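Local coordinates for putative 4-amino-4-deoxychorismate lyase (PDB 2ZGI), which binds pyridoxal 5'-phosphate and, as a member of the class-IV aminotransferase family, is probably a lyase acting on 4-amino-4-deoxychorismate, at residues D[104-109]-D[222-228]; D[61-65]-D[89-93]; D[187-192]-D[235-239]. One frame throughout, in Å; residues are numbered along the deposited sequence.

Interaction 1: D[104-109]-D[222-228]; sequences LYREGV and LLPVRPP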
# COMPACT_ATOMS: atom_id res chain seq x y z
N LEU D 104 22.22 -27.13 10.09
CA LEU D 104 21.59 -25.89 9.61
C LEU D 104 22.58 -24.80 9.24
O LEU D 104 22.31 -23.97 8.35
CB LEU D 104 20.61 -25.34 10.64
CG LEU D 104 19.25 -26.02 10.76
CD1 LEU D 104 18.21 -25.05 11.31
CD2 LEU D 104 18.79 -26.61 9.43
N TYR D 105 23.71 -24.78 9.93
CA TYR D 105 24.74 -23.78 9.68
C TYR D 105 25.56 -24.14 8.44
O TYR D 105 26.20 -23.27 7.86
CB TYR D 105 25.63 -23.59 10.91
CG TYR D 105 24.87 -22.98 12.07
CD1 TYR D 105 24.84 -21.60 12.23
CD2 TYR D 105 24.16 -23.78 12.96
CE1 TYR D 105 24.12 -21.02 13.28
CE2 TYR D 105 23.42 -23.20 14.02
CZ TYR D 105 23.42 -21.80 14.16
OH TYR D 105 22.72 -21.18 15.19
N ARG D 106 25.51 -25.42 8.06
CA ARG D 106 26.20 -25.93 6.87
C ARG D 106 25.30 -25.88 5.66
O ARG D 106 25.69 -25.39 4.60
CB ARG D 106 26.63 -27.37 7.09
CG ARG D 106 27.92 -27.58 7.87
CD ARG D 106 28.29 -29.08 7.86
NE ARG D 106 28.10 -29.66 6.52
CZ ARG D 106 27.08 -30.44 6.17
NH1 ARG D 106 26.14 -30.78 7.05
NH2 ARG D 106 27.00 -30.89 4.92
N GLU D 107 24.08 -26.39 5.83
CA GLU D 107 23.09 -26.54 4.75
C GLU D 107 22.08 -25.38 4.61
O GLU D 107 21.38 -25.26 3.59
CB GLU D 107 22.37 -27.88 4.94
CG GLU D 107 23.36 -29.04 5.06
CD GLU D 107 22.76 -30.33 5.63
OE1 GLU D 107 21.53 -30.40 5.87
OE2 GLU D 107 23.54 -31.30 5.82
N GLY D 108 22.01 -24.52 5.62
CA GLY D 108 21.18 -23.33 5.55
C GLY D 108 19.70 -23.55 5.83
O GLY D 108 19.20 -24.68 5.84
N VAL D 109 19.01 -22.44 6.04
CA VAL D 109 17.58 -22.44 6.29
C VAL D 109 16.82 -21.75 5.13
O VAL D 109 17.43 -21.07 4.30
CB VAL D 109 17.23 -21.71 7.62
CG1 VAL D 109 17.94 -22.39 8.82
CG2 VAL D 109 17.60 -20.22 7.54
N LEU D 222 25.08 -16.56 13.35
CA LEU D 222 24.97 -16.19 11.93
C LEU D 222 24.59 -17.43 11.14
O LEU D 222 25.34 -18.43 11.09
CB LEU D 222 26.29 -15.61 11.41
CG LEU D 222 26.35 -15.21 9.93
CD1 LEU D 222 25.34 -14.10 9.56
CD2 LEU D 222 27.77 -14.81 9.55
N LEU D 223 23.40 -17.36 10.56
CA LEU D 223 22.80 -18.50 9.93
C LEU D 223 22.62 -18.20 8.45
O LEU D 223 22.04 -17.16 8.09
CB LEU D 223 21.46 -18.75 10.63
CG LEU D 223 20.61 -20.00 10.55
CD1 LEU D 223 21.32 -21.30 10.94
CD2 LEU D 223 19.45 -19.74 11.49
N PRO D 224 23.13 -19.09 7.57
CA PRO D 224 22.96 -18.82 6.16
C PRO D 224 21.58 -19.25 5.69
O PRO D 224 21.02 -20.21 6.22
CB PRO D 224 24.03 -19.69 5.50
CG PRO D 224 24.16 -20.88 6.39
CD PRO D 224 23.84 -20.37 7.80
N VAL D 225 21.05 -18.53 4.70
CA VAL D 225 19.87 -18.96 3.98
C VAL D 225 20.38 -19.76 2.77
O VAL D 225 21.18 -19.26 1.97
CB VAL D 225 19.00 -17.76 3.52
CG1 VAL D 225 17.80 -18.24 2.72
CG2 VAL D 225 18.55 -16.91 4.73
N ARG D 226 19.92 -21.01 2.65
CA ARG D 226 20.45 -21.96 1.66
C ARG D 226 21.95 -22.14 1.90
O ARG D 226 22.53 -21.42 2.73
CB ARG D 226 20.14 -21.50 0.22
CG ARG D 226 18.69 -21.11 0.03
CD ARG D 226 18.23 -21.22 -1.42
NE ARG D 226 16.84 -21.69 -1.49
CZ ARG D 226 15.81 -20.98 -1.96
NH1 ARG D 226 15.96 -19.75 -2.44
NH2 ARG D 226 14.61 -21.54 -1.95
N PRO D 227 22.58 -23.13 1.23
CA PRO D 227 24.00 -23.32 1.49
C PRO D 227 24.80 -22.03 1.34
O PRO D 227 24.58 -21.29 0.39
CB PRO D 227 24.41 -24.35 0.43
CG PRO D 227 23.19 -25.22 0.33
CD PRO D 227 22.00 -24.28 0.51
N PRO D 228 25.70 -21.76 2.30
CA PRO D 228 26.51 -20.54 2.19
C PRO D 228 27.61 -20.67 1.14
O PRO D 228 28.01 -21.79 0.79
CB PRO D 228 27.14 -20.42 3.58
CG PRO D 228 27.23 -21.83 4.08
CD PRO D 228 26.04 -22.55 3.50

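Interaction 2: D[61-65]-D[89-93]; sequences AFLED and VRLSE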
# COMPACT_ATOMS: atom_id res chain seq x y z
N ALA D 61 21.32 -2.47 38.79
CA ALA D 61 20.15 -3.25 39.14
C ALA D 61 20.08 -4.49 38.24
O ALA D 61 19.81 -5.60 38.71
CB ALA D 61 18.88 -2.40 39.03
N PHE D 62 20.36 -4.28 36.96
CA PHE D 62 20.35 -5.36 35.99
C PHE D 62 21.51 -6.31 36.22
O PHE D 62 21.37 -7.50 36.06
CB PHE D 62 20.38 -4.79 34.57
CG PHE D 62 19.01 -4.58 33.98
CD1 PHE D 62 18.10 -5.65 33.90
CD2 PHE D 62 18.63 -3.34 33.50
CE1 PHE D 62 16.83 -5.47 33.35
CE2 PHE D 62 17.35 -3.14 32.93
CZ PHE D 62 16.46 -4.22 32.85
N LEU D 63 22.66 -5.75 36.60
CA LEU D 63 23.85 -6.56 36.91
C LEU D 63 23.67 -7.36 38.20
O LEU D 63 24.21 -8.46 38.31
CB LEU D 63 25.09 -5.68 37.00
CG LEU D 63 25.56 -4.97 35.73
CD1 LEU D 63 26.51 -3.81 36.11
CD2 LEU D 63 26.22 -5.90 34.74
N GLU D 64 22.94 -6.79 39.15
CA GLU D 64 22.48 -7.52 40.35
C GLU D 64 21.59 -8.69 39.95
O GLU D 64 21.80 -9.82 40.37
CB GLU D 64 21.66 -6.57 41.20
CG GLU D 64 21.85 -6.67 42.68
CD GLU D 64 21.34 -5.41 43.37
OE1 GLU D 64 22.12 -4.44 43.50
OE2 GLU D 64 20.15 -5.39 43.75
N ASP D 65 20.59 -8.41 39.13
CA ASP D 65 19.74 -9.47 38.58
C ASP D 65 20.56 -10.55 37.91
O ASP D 65 20.31 -11.75 38.09
CB ASP D 65 18.75 -8.90 37.55
CG ASP D 65 17.69 -8.05 38.20
OD1 ASP D 65 17.58 -8.08 39.45
OD2 ASP D 65 16.94 -7.38 37.45
N VAL D 89 8.93 -1.42 35.95
CA VAL D 89 9.19 -2.81 35.63
C VAL D 89 10.62 -2.97 35.22
O VAL D 89 11.08 -2.32 34.26
CB VAL D 89 8.33 -3.36 34.45
CG1 VAL D 89 8.84 -4.75 34.01
CG2 VAL D 89 6.86 -3.42 34.84
N ARG D 90 11.31 -3.81 35.98
CA ARG D 90 12.61 -4.32 35.62
C ARG D 90 12.46 -5.83 35.63
O ARG D 90 12.30 -6.45 36.68
CB ARG D 90 13.65 -3.86 36.64
CG ARG D 90 15.08 -4.13 36.24
CD ARG D 90 16.02 -3.48 37.22
NE ARG D 90 15.70 -3.87 38.59
CZ ARG D 90 16.34 -4.83 39.24
NH1 ARG D 90 17.34 -5.45 38.63
NH2 ARG D 90 16.01 -5.17 40.48
N LEU D 91 12.49 -6.43 34.45
CA LEU D 91 12.31 -7.84 34.36
C LEU D 91 13.60 -8.44 33.83
O LEU D 91 14.18 -7.93 32.87
CB LEU D 91 11.09 -8.10 33.48
CG LEU D 91 10.08 -9.25 33.63
CD1 LEU D 91 9.63 -9.56 35.06
CD2 LEU D 91 8.86 -8.89 32.76
N SER D 92 14.10 -9.47 34.52
CA SER D 92 15.32 -10.16 34.14
C SER D 92 15.05 -11.64 34.31
O SER D 92 14.52 -12.09 35.35
CB SER D 92 16.51 -9.71 35.01
OG SER D 92 16.66 -8.30 34.93
N GLU D 93 15.37 -12.40 33.26
CA GLU D 93 15.09 -13.84 33.27
C GLU D 93 16.12 -14.64 32.50
O GLU D 93 16.80 -14.10 31.61
CB GLU D 93 13.71 -14.10 32.69
CG GLU D 93 13.45 -13.38 31.41
CD GLU D 93 12.01 -13.46 31.02
OE1 GLU D 93 11.34 -12.39 31.08
OE2 GLU D 93 11.55 -14.60 30.71
O HOH W 1 14.27 -7.85 38.30

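Interaction 3: D[187-192]-D[235-239]; sequences KVAEAA and LIERF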
# COMPACT_ATOMS: atom_id res chain seq x y z
N LYS D 187 28.37 -6.88 14.82
CA LYS D 187 29.50 -7.73 15.10
C LYS D 187 29.91 -8.50 13.85
O LYS D 187 31.09 -8.63 13.57
CB LYS D 187 29.21 -8.70 16.26
CG LYS D 187 28.85 -8.03 17.60
CD LYS D 187 29.76 -6.86 17.97
CE LYS D 187 29.63 -6.56 19.46
NZ LYS D 187 30.85 -5.96 20.02
N VAL D 188 28.93 -9.01 13.11
CA VAL D 188 29.23 -9.75 11.88
C VAL D 188 29.95 -8.83 10.86
O VAL D 188 30.96 -9.23 10.27
CB VAL D 188 28.01 -10.47 11.28
CG1 VAL D 188 28.34 -11.01 9.90
CG2 VAL D 188 27.57 -11.63 12.19
N ALA D 189 29.44 -7.61 10.71
CA ALA D 189 30.05 -6.59 9.87
C ALA D 189 31.52 -6.39 10.25
O ALA D 189 32.43 -6.51 9.41
CB ALA D 189 29.28 -5.28 10.00
N GLU D 190 31.74 -6.13 11.54
CA GLU D 190 33.06 -5.93 12.12
C GLU D 190 34.04 -7.06 11.75
O GLU D 190 35.12 -6.80 11.24
CB GLU D 190 32.94 -5.80 13.64
CG GLU D 190 34.10 -5.09 14.29
CD GLU D 190 34.25 -5.41 15.77
OE1 GLU D 190 33.60 -6.37 16.26
OE2 GLU D 190 35.04 -4.71 16.44
N ALA D 191 33.63 -8.30 12.00
CA ALA D 191 34.41 -9.47 11.64
C ALA D 191 34.66 -9.63 10.13
O ALA D 191 35.73 -10.10 9.72
CB ALA D 191 33.76 -10.71 12.20
N ALA D 192 33.70 -9.23 9.31
CA ALA D 192 33.80 -9.33 7.85
C ALA D 192 34.83 -8.37 7.28
O ALA D 192 35.60 -8.74 6.39
CB ALA D 192 32.45 -9.11 7.20
N LEU D 235 33.07 -16.60 8.75
CA LEU D 235 32.15 -15.78 9.55
C LEU D 235 31.13 -16.64 10.28
O LEU D 235 30.82 -16.38 11.44
CB LEU D 235 31.40 -14.78 8.67
CG LEU D 235 31.99 -13.41 8.38
CD1 LEU D 235 30.95 -12.59 7.65
CD2 LEU D 235 32.43 -12.71 9.64
N ILE D 236 30.60 -17.64 9.59
CA ILE D 236 29.66 -18.58 10.18
C ILE D 236 30.29 -19.32 11.38
O ILE D 236 29.70 -19.39 12.47
CB ILE D 236 29.10 -19.53 9.11
CG1 ILE D 236 28.16 -18.72 8.19
CG2 ILE D 236 28.39 -20.74 9.74
CD1 ILE D 236 28.01 -19.28 6.81
N GLU D 237 31.52 -19.81 11.19
CA GLU D 237 32.31 -20.42 12.27
C GLU D 237 32.43 -19.51 13.48
O GLU D 237 32.19 -19.94 14.60
CB GLU D 237 33.72 -20.78 11.78
CG GLU D 237 33.78 -22.06 10.99
CD GLU D 237 35.13 -22.27 10.34
OE1 GLU D 237 35.82 -21.27 10.05
OE2 GLU D 237 35.48 -23.45 10.12
N ARG D 238 32.80 -18.25 13.24
CA ARG D 238 33.04 -17.30 14.33
C ARG D 238 31.81 -17.07 15.21
O ARG D 238 31.94 -16.87 16.41
CB ARG D 238 33.57 -15.94 13.84
CG ARG D 238 33.83 -14.95 15.02
CD ARG D 238 34.30 -13.58 14.56
NE ARG D 238 34.68 -12.74 15.69
CZ ARG D 238 35.91 -12.67 16.21
NH1 ARG D 238 36.90 -13.40 15.70
NH2 ARG D 238 36.15 -11.88 17.25
N PHE D 239 30.62 -17.12 14.61
CA PHE D 239 29.40 -16.73 15.33
C PHE D 239 28.52 -17.89 15.78
O PHE D 239 27.48 -17.68 16.41
CB PHE D 239 28.62 -15.69 14.53
CG PHE D 239 29.34 -14.37 14.46
CD1 PHE D 239 29.31 -13.50 15.54
CD2 PHE D 239 30.09 -14.03 13.33
CE1 PHE D 239 30.01 -12.28 15.50
CE2 PHE D 239 30.80 -12.82 13.29
CZ PHE D 239 30.76 -11.95 14.38

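Interaction 1: D[104-109]-D[222-228]
Leu223 reaches Tyr105 with one methyl: CD1 sits over the centre of the phenol ring, 3.7 Å from its centroid, in a CH-pi contact. The two side chains cross at about a right angle. With its CG anti to the backbone N (chi1 -165°), Leu223 places this methyl against that face while its CG packs against Val109 CG1 at 4.0 Å. Leu222 O meets the same ring at the edge, in its plane, 3.4 Å from Tyr105 CD1, and the Tyr105 hydroxyl is hydrogen-bonded to Val220 O.

Further along, the prolines pack against the backbone carbonyls of the last helical turn. Pro224 CG lies 3.5 Å from Tyr105 O, and the rings of Pro227 and Pro228 meet the carbonyls of Glu107 and Arg106. Gly108 leaves the helix with positive phi; a side chain here would run into Arg226 O. Val109 N then donates to Pro224 O (3.0 Å), and Arg226 N to Val109 O (3.0 Å). This pair of bonds, spanning Val225, is the pattern of a single parallel beta bridge, joining the chain just after helix 103-107 to the residue following strand 223-224, the outermost strand of the mixed sheet within this chain.

Interaction 2: D[61-65]-D[89-93]
Phe62 and Arg90 present two flat groups, their planes 75° apart, and their side chains run by one another, pointing opposite ways. Over one face of the Phe62 ring lies Arg90 CG, offset toward the rim and 3.9 Å from the centroid, a CH-pi contact made by the aliphatic part of the arginine. At the ring edge, Leu91 O lies in plane, and Ser92 OG approaches to 3.2 Å from Phe62 CD1. The Arg90 guanidinium is sandwiched in turn: Ala61 CB covers one face, 3.5 Å from Arg90 CZ, and a water sits over the centre of the opposite face.

An extended start and a bend at chi3 (53°) turn the end of the arginine from the Phe62 ring toward Asp65, which approaches from the opposite direction with its carboxylate nearly parallel to the guanidinium. Asp65 OD2 and Arg90 NH1 form a salt bridge, but their modelled separation is implausibly short and Arg90 has two conformers, so its detailed geometry is doubtful. The grip of Ser92 is clearer: its OG donates to Asp65 OD2 at 2.7 Å, arriving on the anti side and somewhat out of the carboxylate plane. The same water joins Asp65 OD2 (2.8 Å) to Arg90 O (2.9 Å), tying the buried carboxylate to the strand backbone as well.

The axes of segments 61-65 and 89-93 approach to 9.0 Å at 30°, so the helix runs roughly along the strand that is outermost in the antiparallel sheet within this chain. Phe62 also packs on Phe83 and Val85 of strand 78-86 and on Leu45 of helix 38-51. Beyond strand 89-96 the sheet continues into a strand of the second subunit, whose Asn5 accepts a hydrogen bond from Arg90 N.

Interaction 3: D[187-192]-D[235-239]
Phe239 presses its ring against one turn of helix 183-194. Its CG lies anti to the carbonyl carbon (chi1 -68°), which carries the ring to Val188. Val188 CG2 stands over the ring face, 3.7 Å from the centroid and 14° off its normal, while CG of the preceding Arg238 lies over the opposite face. The far end of the ring abuts Lys187, with Phe239 CE1 3.7 Å from Lys187 CB and CZ 3.4 Å from the backbone O of Lys187.

Leu235 is the second bump. Its forked end fits the shallow hollow between Val188, Ala191 and Ala192: CD1 meets Val188 CG1 and Ala192 CB, each at 3.8 Å, and CD2 reaches Ala191 CB at 3.5 Å. Ala191 is small enough to let both large side chains close in, its CB also lying at the Phe239 ring edge and beside Arg238 CD. The axes of segments 187-192 and 235-239 pass 10.5 Å apart at 130°. Replacing the ring of Phe239 by the methyl of an alanine would probably leave Val188 CG2 without its aromatic partner and open a gap beside Lys187.

Between these segments the contact is essentially apolar, and the charge of Lys187 is met outside it by Glu40 and Trp37. Cohesion therefore rests on the close fit of methyls and ring.

Overall arrangement
Interactions 1 and 3 are neighbours, with centres about 14 Å apart, and their segments alternate along the chain. Strand 223-224 leads into helix 233-239, and Leu222 CD2 packs on Leu235 CB at 3.7 Å. Pro228 CB likewise lies 3.5 Å from Ile236 CD1, so the two contacts touch. Interaction 2 stands apart, at the subunit interface, with its centre about 34 Å from that of interaction 1 and 29 Å from that of interaction 3. The Lys187 side chain is about 8 Å from pyridoxal 5'-phosphate and that of Leu222 about 10 Å, and helix 183-194 begins with the cofactor-binding residues Ile183 and Thr184. In interaction 2, the Phe62 side chain is about 11 Å from that of the cofactor-binding Arg44.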